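PDB 6MLY: bifunctional GH43-CE protein from Bacteroides eggerthii, which probably releases xylose from xylan through a family 43 glycoside hydrolase module and also carries a carbohydrate esterase module. Local coordinates for residues G350-T356 with G500-D506; Q407-K411 with V442-A446; W262-L266 with Y278-W284. One frame throughout, in Å; residues are numbered along the deposited sequence.

Interaction 1: residues G350-T356 with G500-D506; sequences GYLRLTT and GGYADFD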
loop_
_atom_site.group_PDB
_atom_site.type_symbol
_atom_site.label_atom_id
_atom_site.label_comp_id
_atom_site.label_asym_id
_atom_site.label_seq_id
_atom_site.Cartn_x
_atom_site.Cartn_y
_atom_site.Cartn_z
ATOM N N GLY A 350 -20.172 -20.942 -8.775
ATOM C CA GLY A 350 -20.066 -19.910 -7.743
ATOM C C GLY A 350 -18.623 -19.501 -7.471
ATOM O O GLY A 350 -18.374 -18.563 -6.693
ATOM N N TYR A 351 -17.675 -20.194 -8.119
ATOM C CA TYR A 351 -16.242 -20.011 -7.904
ATOM C C TYR A 351 -15.530 -19.751 -9.242
ATOM O O TYR A 351 -15.881 -20.328 -10.285
ATOM C CB TYR A 351 -15.648 -21.247 -7.222
ATOM C CG TYR A 351 -16.138 -21.523 -5.819
ATOM C CD1 TYR A 351 -17.399 -22.048 -5.585
ATOM C CD2 TYR A 351 -15.332 -21.284 -4.717
ATOM C CE1 TYR A 351 -17.854 -22.309 -4.302
ATOM C CE2 TYR A 351 -15.771 -21.536 -3.428
ATOM C CZ TYR A 351 -17.036 -22.054 -3.217
ATOM O OH TYR A 351 -17.471 -22.316 -1.946
ATOM N N LEU A 352 -14.530 -18.861 -9.197
ATOM C CA LEU A 352 -13.521 -18.691 -10.247
ATOM C C LEU A 352 -12.353 -19.634 -9.944
ATOM O O LEU A 352 -11.844 -19.631 -8.816
ATOM C CB LEU A 352 -13.051 -17.232 -10.260
ATOM C CG LEU A 352 -11.715 -16.970 -10.957
ATOM C CD1 LEU A 352 -11.849 -17.134 -12.461
ATOM C CD2 LEU A 352 -11.194 -15.584 -10.621
ATOM N N ARG A 353 -11.939 -20.430 -10.936
ATOM C CA ARG A 353 -10.868 -21.411 -10.746
ATOM C C ARG A 353 -9.718 -21.109 -11.712
ATOM O O ARG A 353 -9.793 -21.445 -12.894
ATOM C CB ARG A 353 -11.382 -22.841 -10.947
ATOM C CG ARG A 353 -10.307 -23.913 -10.819
ATOM C CD ARG A 353 -10.854 -25.327 -10.872
ATOM N NE ARG A 353 -11.546 -25.679 -9.640
ATOM C CZ ARG A 353 -11.937 -26.905 -9.313
ATOM N NH1 ARG A 353 -11.736 -27.916 -10.140
ATOM N NH2 ARG A 353 -12.536 -27.116 -8.155
ATOM N N LEU A 354 -8.653 -20.502 -11.173
ATOM C CA LEU A 354 -7.396 -20.296 -11.888
ATOM C C LEU A 354 -6.534 -21.554 -11.726
ATOM O O LEU A 354 -6.281 -21.979 -10.608
ATOM C CB LEU A 354 -6.686 -19.060 -11.323
ATOM C CG LEU A 354 -7.542 -17.801 -11.195
ATOM C CD1 LEU A 354 -6.752 -16.670 -10.559
ATOM C CD2 LEU A 354 -8.087 -17.373 -12.548
ATOM N N THR A 355 -6.119 -22.147 -12.851
ATOM C CA THR A 355 -5.251 -23.324 -12.887
ATOM C C THR A 355 -3.900 -22.921 -13.489
ATOM O O THR A 355 -3.815 -21.998 -14.295
ATOM C CB THR A 355 -5.911 -24.471 -13.665
ATOM O OG1 THR A 355 -7.152 -24.780 -13.031
ATOM C CG2 THR A 355 -5.070 -25.728 -13.736
ATOM N N THR A 356 -2.849 -23.637 -13.082
ATOM C CA THR A 356 -1.470 -23.386 -13.496
ATOM C C THR A 356 -1.207 -24.020 -14.871
ATOM O O THR A 356 -1.842 -25.010 -15.238
ATOM C CB THR A 356 -0.509 -23.926 -12.429
ATOM O OG1 THR A 356 -0.643 -23.124 -11.253
ATOM C CG2 THR A 356 0.933 -23.943 -12.884
ATOM N N GLY A 500 -0.382 -27.805 -12.906
ATOM C CA GLY A 500 -1.651 -28.541 -12.882
ATOM C C GLY A 500 -2.544 -28.140 -11.716
ATOM O O GLY A 500 -3.768 -28.209 -11.823
ATOM N N GLY A 501 -1.928 -27.741 -10.595
ATOM C CA GLY A 501 -2.641 -27.298 -9.402
ATOM C C GLY A 501 -3.507 -26.080 -9.677
ATOM O O GLY A 501 -3.223 -25.302 -10.588
ATOM N N TYR A 502 -4.559 -25.921 -8.865
ATOM C CA TYR A 502 -5.555 -24.862 -9.022
ATOM C C TYR A 502 -5.856 -24.213 -7.665
ATOM O O TYR A 502 -5.408 -24.691 -6.629
ATOM C CB TYR A 502 -6.825 -25.424 -9.666
ATOM C CG TYR A 502 -7.454 -26.576 -8.924
ATOM C CD1 TYR A 502 -8.489 -26.369 -8.026
ATOM C CD2 TYR A 502 -7.025 -27.880 -9.128
ATOM C CE1 TYR A 502 -9.074 -27.423 -7.342
ATOM C CE2 TYR A 502 -7.601 -28.946 -8.453
ATOM C CZ TYR A 502 -8.629 -28.716 -7.556
ATOM O OH TYR A 502 -9.204 -29.755 -6.887
ATOM N N ALA A 503 -6.610 -23.110 -7.712
ATOM C CA ALA A 503 -7.044 -22.347 -6.549
ATOM C C ALA A 503 -8.405 -21.717 -6.852
ATOM O O ALA A 503 -8.521 -20.910 -7.769
ATOM C CB ALA A 503 -6.023 -21.288 -6.218
ATOM N N ASP A 504 -9.434 -22.099 -6.093
ATOM C CA ASP A 504 -10.770 -21.560 -6.300
ATOM C C ASP A 504 -10.858 -20.201 -5.601
ATOM O O ASP A 504 -10.201 -19.990 -4.597
ATOM C CB ASP A 504 -11.850 -22.519 -5.794
ATOM C CG ASP A 504 -11.724 -23.933 -6.338
ATOM O OD1 ASP A 504 -11.146 -24.091 -7.438
ATOM O OD2 ASP A 504 -12.195 -24.868 -5.648
ATOM N N PHE A 505 -11.652 -19.289 -6.173
ATOM C CA PHE A 505 -12.030 -18.024 -5.542
ATOM C C PHE A 505 -13.558 -17.928 -5.511
ATOM O O PHE A 505 -14.194 -17.959 -6.572
ATOM C CB PHE A 505 -11.475 -16.825 -6.315
ATOM C CG PHE A 505 -9.973 -16.712 -6.354
ATOM C CD1 PHE A 505 -9.312 -15.762 -5.592
ATOM C CD2 PHE A 505 -9.219 -17.536 -7.175
ATOM C CE1 PHE A 505 -7.933 -15.639 -5.649
ATOM C CE2 PHE A 505 -7.838 -17.419 -7.221
ATOM C CZ PHE A 505 -7.197 -16.471 -6.458
ATOM N N ASP A 506 -14.137 -17.826 -4.306
ATOM C CA ASP A 506 -15.596 -17.756 -4.152
ATOM C C ASP A 506 -16.095 -16.391 -4.645
ATOM O O ASP A 506 -17.114 -16.318 -5.338
ATOM C CB ASP A 506 -16.044 -18.017 -2.709
ATOM C CG ASP A 506 -17.552 -18.161 -2.546
ATOM O OD1 ASP A 506 -18.234 -18.477 -3.551
ATOM O OD2 ASP A 506 -18.039 -17.949 -1.418
#
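Arg353 reaches across to Asp504 and Tyr502 on one face of an antiparallel strand pair, 352-355 with 502-506, in the concanavalin A-like beta-sandwich domain. Its NE donates to Asp504 OD1 at 2.7 Å, meeting the carboxylate on its syn side but tilted from its plane; Arg353 NH2 adds a weak bond to Asp504 OD2. The guanidinium also lies flat on the Tyr502 ring, centres 4.1 Å apart and planes at 27°. A bend at the third torsion (chi3 -74°), after an extended start, turns the head onto the partner strand. Replacing Arg353 by alanine would probably cost Asp504 a salt-bridge partner and leave the Tyr502 ring without its stacked guanidinium. Arg348 also bridges Asp504 OD2 and makes a cation-pi contact with Tyr351.

On the opposite face, Leu354 CD1 packs against Phe505 CE2 at 3.6 Å, with the leucine branch running roughly perpendicular to the phenylalanine side chain; Phe505 also touches Leu491 in the facing sheet. Leu352 and Phe505 exchange two backbone N-H...O bonds, and Ala503 N to Leu354 O continues the pairing. Near the end of the pair, Asp506 OD1 sits 3.7 Å above the centre of the Tyr351 ring.

Interaction 2: residues Q407-K411 with V442-A446; sequences QVGVK and VYFKA
Phe444 turns its CG anti to its own carbonyl carbon (chi1 -64°), which lays the ring against the backbone of residues 408-410, while Val408 sets CG2 anti to its backbone N, where that methyl meets the CD1-CE1 side of the ring. Val408 CG2 comes within 3.6 Å of Phe444 CD1, the valine and the phenylalanine running antiparallel, side by side. The same valine contributes its backbone too: Val408 O stands over the centre of the Phe444 ring, 3.9 Å above its plane. At the far end of the ring, Phe444 CZ approaches Gly409 CA at 3.4 Å, so the phenyl tip rests on main chain there.

This is the core of a beta-sandwich of the concanavalin A-like kind. Strand 406-411 belongs to one antiparallel sheet and strand 441-449 to the other, and here they face each other with segment axes 7.8 Å apart at closest, held by apolar contact instead of backbone pairing. Gly409 keeps its backbone bonds within its own sheet, to Val420.

Val410 extends the contact. Its CG2 lies in the plane of the Phe444 ring, at the edge, 3.9 Å from Phe444 CZ, and also touches Val442 CG1 at 3.6 Å. Around this patch Val383 and Met385 of strand 378-386 and Tyr461 of strand 456-462 pack on Phe444, while Phe459 touches Val408.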
loop_
_atom_site.group_PDB
_atom_site.type_symbol
_atom_site.label_atom_id
_atom_site.label_comp_id
_atom_site.label_asym_id
_atom_site.label_seq_id
_atom_site.Cartn_x
_atom_site.Cartn_y
_atom_site.Cartn_z
ATOM N N GLN A 407 2.258 -8.957 -2.210
ATOM C CA GLN A 407 1.451 -10.181 -2.263
ATOM C C GLN A 407 0.936 -10.529 -0.865
ATOM O O GLN A 407 1.425 -10.010 0.129
ATOM C CB GLN A 407 2.277 -11.346 -2.811
ATOM C CG GLN A 407 2.688 -11.159 -4.265
ATOM C CD GLN A 407 3.621 -12.241 -4.753
ATOM O OE1 GLN A 407 4.680 -12.490 -4.173
ATOM N NE2 GLN A 407 3.238 -12.878 -5.850
ATOM N N VAL A 408 -0.077 -11.398 -0.833
ATOM C CA VAL A 408 -0.515 -12.114 0.359
ATOM C C VAL A 408 -1.334 -13.320 -0.113
ATOM O O VAL A 408 -2.341 -13.140 -0.808
ATOM C CB VAL A 408 -1.318 -11.226 1.330
ATOM C CG1 VAL A 408 -2.635 -10.747 0.737
ATOM C CG2 VAL A 408 -1.563 -11.935 2.653
ATOM N N GLY A 409 -0.886 -14.533 0.242
ATOM C CA GLY A 409 -1.466 -15.765 -0.301
ATOM C C GLY A 409 -0.972 -17.024 0.392
ATOM O O GLY A 409 -0.132 -16.975 1.292
ATOM N N VAL A 410 -1.510 -18.163 -0.059
ATOM C CA VAL A 410 -1.188 -19.482 0.461
ATOM C C VAL A 410 -0.144 -20.133 -0.451
ATOM O O VAL A 410 -0.463 -20.603 -1.535
ATOM C CB VAL A 410 -2.456 -20.352 0.579
ATOM C CG1 VAL A 410 -2.128 -21.816 0.844
ATOM C CG2 VAL A 410 -3.396 -19.810 1.645
ATOM N N LYS A 411 1.107 -20.150 0.012
ATOM C CA LYS A 411 2.200 -20.864 -0.641
ATOM C C LYS A 411 2.295 -22.268 -0.027
ATOM O O LYS A 411 1.915 -22.460 1.124
ATOM C CB LYS A 411 3.492 -20.060 -0.467
ATOM C CG LYS A 411 4.698 -20.533 -1.271
ATOM C CD LYS A 411 5.992 -19.840 -0.866
ATOM C CE LYS A 411 6.069 -18.382 -1.280
ATOM N NZ LYS A 411 6.659 -18.223 -2.631
ATOM N N VAL A 442 -9.596 -20.010 3.130
ATOM C CA VAL A 442 -8.812 -18.908 3.678
ATOM C C VAL A 442 -9.290 -17.600 3.024
ATOM O O VAL A 442 -9.766 -17.594 1.881
ATOM C CB VAL A 442 -7.304 -19.147 3.462
ATOM C CG1 VAL A 442 -6.941 -19.182 1.986
ATOM C CG2 VAL A 442 -6.451 -18.120 4.186
ATOM N N TYR A 443 -9.168 -16.498 3.770
ATOM C CA TYR A 443 -9.608 -15.178 3.342
ATOM C C TYR A 443 -8.390 -14.248 3.288
ATOM O O TYR A 443 -7.389 -14.493 3.962
ATOM C CB TYR A 443 -10.690 -14.654 4.290
ATOM C CG TYR A 443 -11.960 -15.469 4.330
ATOM C CD1 TYR A 443 -12.049 -16.627 5.088
ATOM C CD2 TYR A 443 -13.082 -15.081 3.614
ATOM C CE1 TYR A 443 -13.212 -17.380 5.125
ATOM C CE2 TYR A 443 -14.255 -15.819 3.646
ATOM C CZ TYR A 443 -14.321 -16.972 4.405
ATOM O OH TYR A 443 -15.473 -17.700 4.436
ATOM N N PHE A 444 -8.483 -13.199 2.459
ATOM C CA PHE A 444 -7.447 -12.163 2.344
ATOM C C PHE A 444 -8.097 -10.796 2.108
ATOM O O PHE A 444 -9.199 -10.704 1.568
ATOM C CB PHE A 444 -6.462 -12.468 1.212
ATOM C CG PHE A 444 -5.640 -13.716 1.411
ATOM C CD1 PHE A 444 -4.627 -13.759 2.357
ATOM C CD2 PHE A 444 -5.876 -14.850 0.653
ATOM C CE1 PHE A 444 -3.870 -14.907 2.536
ATOM C CE2 PHE A 444 -5.119 -15.998 0.832
ATOM C CZ PHE A 444 -4.116 -16.024 1.772
ATOM N N LYS A 445 -7.374 -9.748 2.516
ATOM C CA LYS A 445 -7.800 -8.357 2.415
ATOM C C LYS A 445 -6.561 -7.506 2.111
ATOM O O LYS A 445 -5.465 -7.811 2.566
ATOM C CB LYS A 445 -8.499 -7.934 3.714
ATOM C CG LYS A 445 -9.059 -6.515 3.752
ATOM C CD LYS A 445 -10.214 -6.326 4.736
ATOM C CE LYS A 445 -9.786 -6.343 6.190
ATOM N NZ LYS A 445 -10.920 -6.073 7.109
ATOM N N ALA A 446 -6.749 -6.460 1.305
ATOM C CA ALA A 446 -5.691 -5.517 0.966
ATOM C C ALA A 446 -6.267 -4.101 1.015
ATOM O O ALA A 446 -7.189 -3.800 0.273
ATOM C CB ALA A 446 -5.130 -5.844 -0.396
#

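Interaction 3: residues W262-L266 with Y278-W284; sequences WFAYL and YLVPVEW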
loop_
_atom_site.group_PDB
_atom_site.type_symbol
_atom_site.label_atom_id
_atom_site.label_comp_id
_atom_site.label_asym_id
_atom_site.label_seq_id
_atom_site.Cartn_x
_atom_site.Cartn_y
_atom_site.Cartn_z
ATOM N N TRP A 262 -19.287 24.596 -21.079
ATOM C CA TRP A 262 -18.051 23.975 -21.552
ATOM C C TRP A 262 -17.184 23.493 -20.376
ATOM O O TRP A 262 -17.190 24.061 -19.268
ATOM C CB TRP A 262 -17.295 24.932 -22.478
ATOM C CG TRP A 262 -17.955 25.105 -23.810
ATOM C CD1 TRP A 262 -18.923 26.010 -24.137
ATOM C CD2 TRP A 262 -17.699 24.343 -25.004
ATOM N NE1 TRP A 262 -19.279 25.870 -25.452
ATOM C CE2 TRP A 262 -18.547 24.857 -26.009
ATOM C CE3 TRP A 262 -16.837 23.287 -25.324
ATOM C CZ2 TRP A 262 -18.563 24.342 -27.304
ATOM C CZ3 TRP A 262 -16.849 22.785 -26.608
ATOM C CH2 TRP A 262 -17.702 23.307 -27.582
ATOM N N PHE A 263 -16.441 22.413 -20.650
ATOM C CA PHE A 263 -15.536 21.771 -19.721
ATOM C C PHE A 263 -14.289 21.309 -20.481
ATOM O O PHE A 263 -14.354 21.031 -21.676
ATOM C CB PHE A 263 -16.229 20.584 -19.045
ATOM C CG PHE A 263 -17.334 20.964 -18.092
ATOM C CD1 PHE A 263 -18.639 21.110 -18.537
ATOM C CD2 PHE A 263 -17.067 21.177 -16.747
ATOM C CE1 PHE A 263 -19.651 21.462 -17.657
ATOM C CE2 PHE A 263 -18.081 21.528 -15.869
ATOM C CZ PHE A 263 -19.371 21.672 -16.325
ATOM N N ALA A 264 -13.160 21.241 -19.770
ATOM C CA ALA A 264 -11.932 20.624 -20.265
ATOM C C ALA A 264 -11.683 19.334 -19.483
ATOM O O ALA A 264 -11.481 19.390 -18.275
ATOM C CB ALA A 264 -10.774 21.575 -20.110
ATOM N N TYR A 265 -11.715 18.185 -20.170
ATOM C CA TYR A 265 -11.378 16.908 -19.537
ATOM C C TYR A 265 -9.855 16.736 -19.588
ATOM O O TYR A 265 -9.262 16.816 -20.665
ATOM C CB TYR A 265 -12.148 15.741 -20.163
ATOM C CG TYR A 265 -11.862 15.454 -21.614
ATOM C CD1 TYR A 265 -10.843 14.596 -21.990
ATOM C CD2 TYR A 265 -12.637 16.019 -22.616
ATOM C CE1 TYR A 265 -10.587 14.320 -23.322
ATOM C CE2 TYR A 265 -12.394 15.758 -23.956
ATOM C CZ TYR A 265 -11.367 14.902 -24.310
ATOM O OH TYR A 265 -11.132 14.636 -25.629
ATOM N N LEU A 266 -9.251 16.551 -18.401
ATOM C CA LEU A 266 -7.798 16.468 -18.183
ATOM C C LEU A 266 -7.510 15.440 -17.079
ATOM O O LEU A 266 -8.438 14.921 -16.459
ATOM C CB LEU A 266 -7.269 17.843 -17.759
ATOM C CG LEU A 266 -7.639 19.028 -18.647
ATOM C CD1 LEU A 266 -7.449 20.339 -17.895
ATOM C CD2 LEU A 266 -6.825 19.022 -19.933
ATOM N N TYR A 278 -9.894 14.805 -14.402
ATOM C CA TYR A 278 -10.269 16.124 -13.885
ATOM C C TYR A 278 -11.152 16.837 -14.921
ATOM O O TYR A 278 -10.861 16.804 -16.119
ATOM C CB TYR A 278 -9.028 16.983 -13.619
ATOM C CG TYR A 278 -8.392 16.822 -12.259
ATOM C CD1 TYR A 278 -7.919 15.594 -11.829
ATOM C CD2 TYR A 278 -8.229 17.908 -11.411
ATOM C CE1 TYR A 278 -7.323 15.444 -10.586
ATOM C CE2 TYR A 278 -7.636 17.774 -10.164
ATOM C CZ TYR A 278 -7.182 16.536 -9.748
ATOM O OH TYR A 278 -6.594 16.388 -8.526
ATOM N N LEU A 279 -12.222 17.483 -14.445
ATOM C CA LEU A 279 -13.073 18.342 -15.259
ATOM C C LEU A 279 -12.962 19.786 -14.751
ATOM O O LEU A 279 -13.148 20.041 -13.562
ATOM C CB LEU A 279 -14.516 17.833 -15.184
ATOM C CG LEU A 279 -14.819 16.578 -16.003
ATOM C CD1 LEU A 279 -16.254 16.119 -15.790
ATOM C CD2 LEU A 279 -14.560 16.819 -17.482
ATOM N N VAL A 280 -12.663 20.711 -15.675
ATOM C CA VAL A 280 -12.509 22.145 -15.395
ATOM C C VAL A 280 -13.567 22.908 -16.185
ATOM O O VAL A 280 -13.701 22.678 -17.384
ATOM C CB VAL A 280 -11.098 22.644 -15.767
ATOM C CG1 VAL A 280 -10.924 24.123 -15.457
ATOM C CG2 VAL A 280 -10.006 21.824 -15.093
ATOM N N PRO A 281 -14.336 23.842 -15.570
ATOM C CA PRO A 281 -15.255 24.701 -16.325
ATOM C C PRO A 281 -14.497 25.612 -17.302
ATOM O O PRO A 281 -13.389 26.058 -16.996
ATOM C CB PRO A 281 -15.978 25.549 -15.263
ATOM C CG PRO A 281 -15.721 24.821 -13.952
ATOM C CD PRO A 281 -14.394 24.110 -14.126
ATOM N N VAL A 282 -15.107 25.880 -18.461
ATOM C CA VAL A 282 -14.480 26.682 -19.511
ATOM C C VAL A 282 -15.399 27.858 -19.866
ATOM O O VAL A 282 -16.613 27.695 -19.971
ATOM C CB VAL A 282 -14.153 25.818 -20.743
ATOM C CG1 VAL A 282 -13.546 26.642 -21.868
ATOM C CG2 VAL A 282 -13.245 24.651 -20.376
ATOM N N GLU A 283 -14.785 29.038 -20.029
ATOM C CA GLU A 283 -15.439 30.270 -20.499
ATOM C C GLU A 283 -14.731 30.717 -21.789
ATOM O O GLU A 283 -13.627 30.248 -22.068
ATOM C CB GLU A 283 -15.378 31.356 -19.419
ATOM C CG GLU A 283 -15.879 30.907 -18.051
ATOM C CD GLU A 283 -17.352 30.532 -17.970
ATOM O OE1 GLU A 283 -18.142 31.028 -18.813
ATOM O OE2 GLU A 283 -17.708 29.743 -17.059
ATOM N N TRP A 284 -15.350 31.619 -22.560
ATOM C CA TRP A 284 -14.805 32.017 -23.871
ATOM C C TRP A 284 -14.421 33.505 -23.893
ATOM O O TRP A 284 -15.219 34.408 -23.168
ATOM C CB TRP A 284 -15.787 31.654 -24.992
ATOM C CG TRP A 284 -15.901 30.176 -25.218
ATOM C CD1 TRP A 284 -16.877 29.346 -24.750
ATOM C CD2 TRP A 284 -14.983 29.340 -25.949
ATOM N NE1 TRP A 284 -16.636 28.057 -25.143
ATOM C CE2 TRP A 284 -15.480 28.019 -25.879
ATOM C CE3 TRP A 284 -13.794 29.572 -26.653
ATOM C CZ2 TRP A 284 -14.834 26.944 -26.490
ATOM C CZ3 TRP A 284 -13.155 28.508 -27.255
ATOM C CH2 TRP A 284 -13.670 27.213 -27.172
HETATM O O HOH W 1 -18.717 26.736 -18.317
#
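Trp262 and Trp284 make a T-shaped (edge-to-face) pair. The edge of Trp284 is directed at one face of Trp262, the planes stand at 87°, and the five-membered rings are 4.5 Å apart between centroids. Trp284 NE1 lies above the Trp262 ring, offset toward its rim and nearest to Trp262 CD1, so its N-H edge is the part presented to the indole face. Tyr212 makes a second edge-to-face contact with Trp284, and Leu254 of strand 250-256 touches both tryptophans.

Backbone hydrogen bonds carry the rest of the pairing. Ala264 and Val280 bond in both directions, Ala264 N to Val280 O at 2.8 Å and Val280 N to Ala264 O at 3.1 Å. Leu266 N donates to Tyr278 O. Val282 N donates to Trp262 O, and a water lies between Trp262 O and Val282 O.

The two strands form an antiparallel beta hairpin, 262-269 with 275-282, whose first strand also pairs with 250-256. The three belong to one blade of the five-bladed beta-propeller characteristic of family 43 glycoside hydrolases.

Apolar contacts are split between the faces of this blade. On one, Trp262 CB meets Val282 CB at 3.7 Å, Val282 CG2 packs on Ala264 CB at 4.0 Å, and Leu266 CD1 touches Val280 CG2. On the other, Leu279 CD2 lies 3.8 Å from Tyr265 CB. The Tyr265 ring swings off from Leu279, its CG lying between the backbone N and the carbonyl carbon (chi1 63°); its OH is hydrogen-bonded to Gln203 OE1 and Met35 N, and its side chain lies about 12 Å from that of Asp143, predicted to tune the pKa of the catalytic glutamate.

Coming from the N terminus, the chain first closes interaction 3, a short hairpin in the family 43 propeller. It is complete before the sandwich domain begins its own pairings, so it stands in series with the other two, its centre about 46 Å from that of interaction 1 and about 42 Å from that of interaction 2. Residues 350-356 then open a long excursion of 143 residues, rich in strand and without helix, that returns at 500-506 to close interaction 1. Interaction 2 is nested within it. Interaction 1 joins neighbouring strands of one sheet, whereas interaction 2 ties that same sheet to the one facing it. Their centres lie about 14 Å apart, and they do not touch.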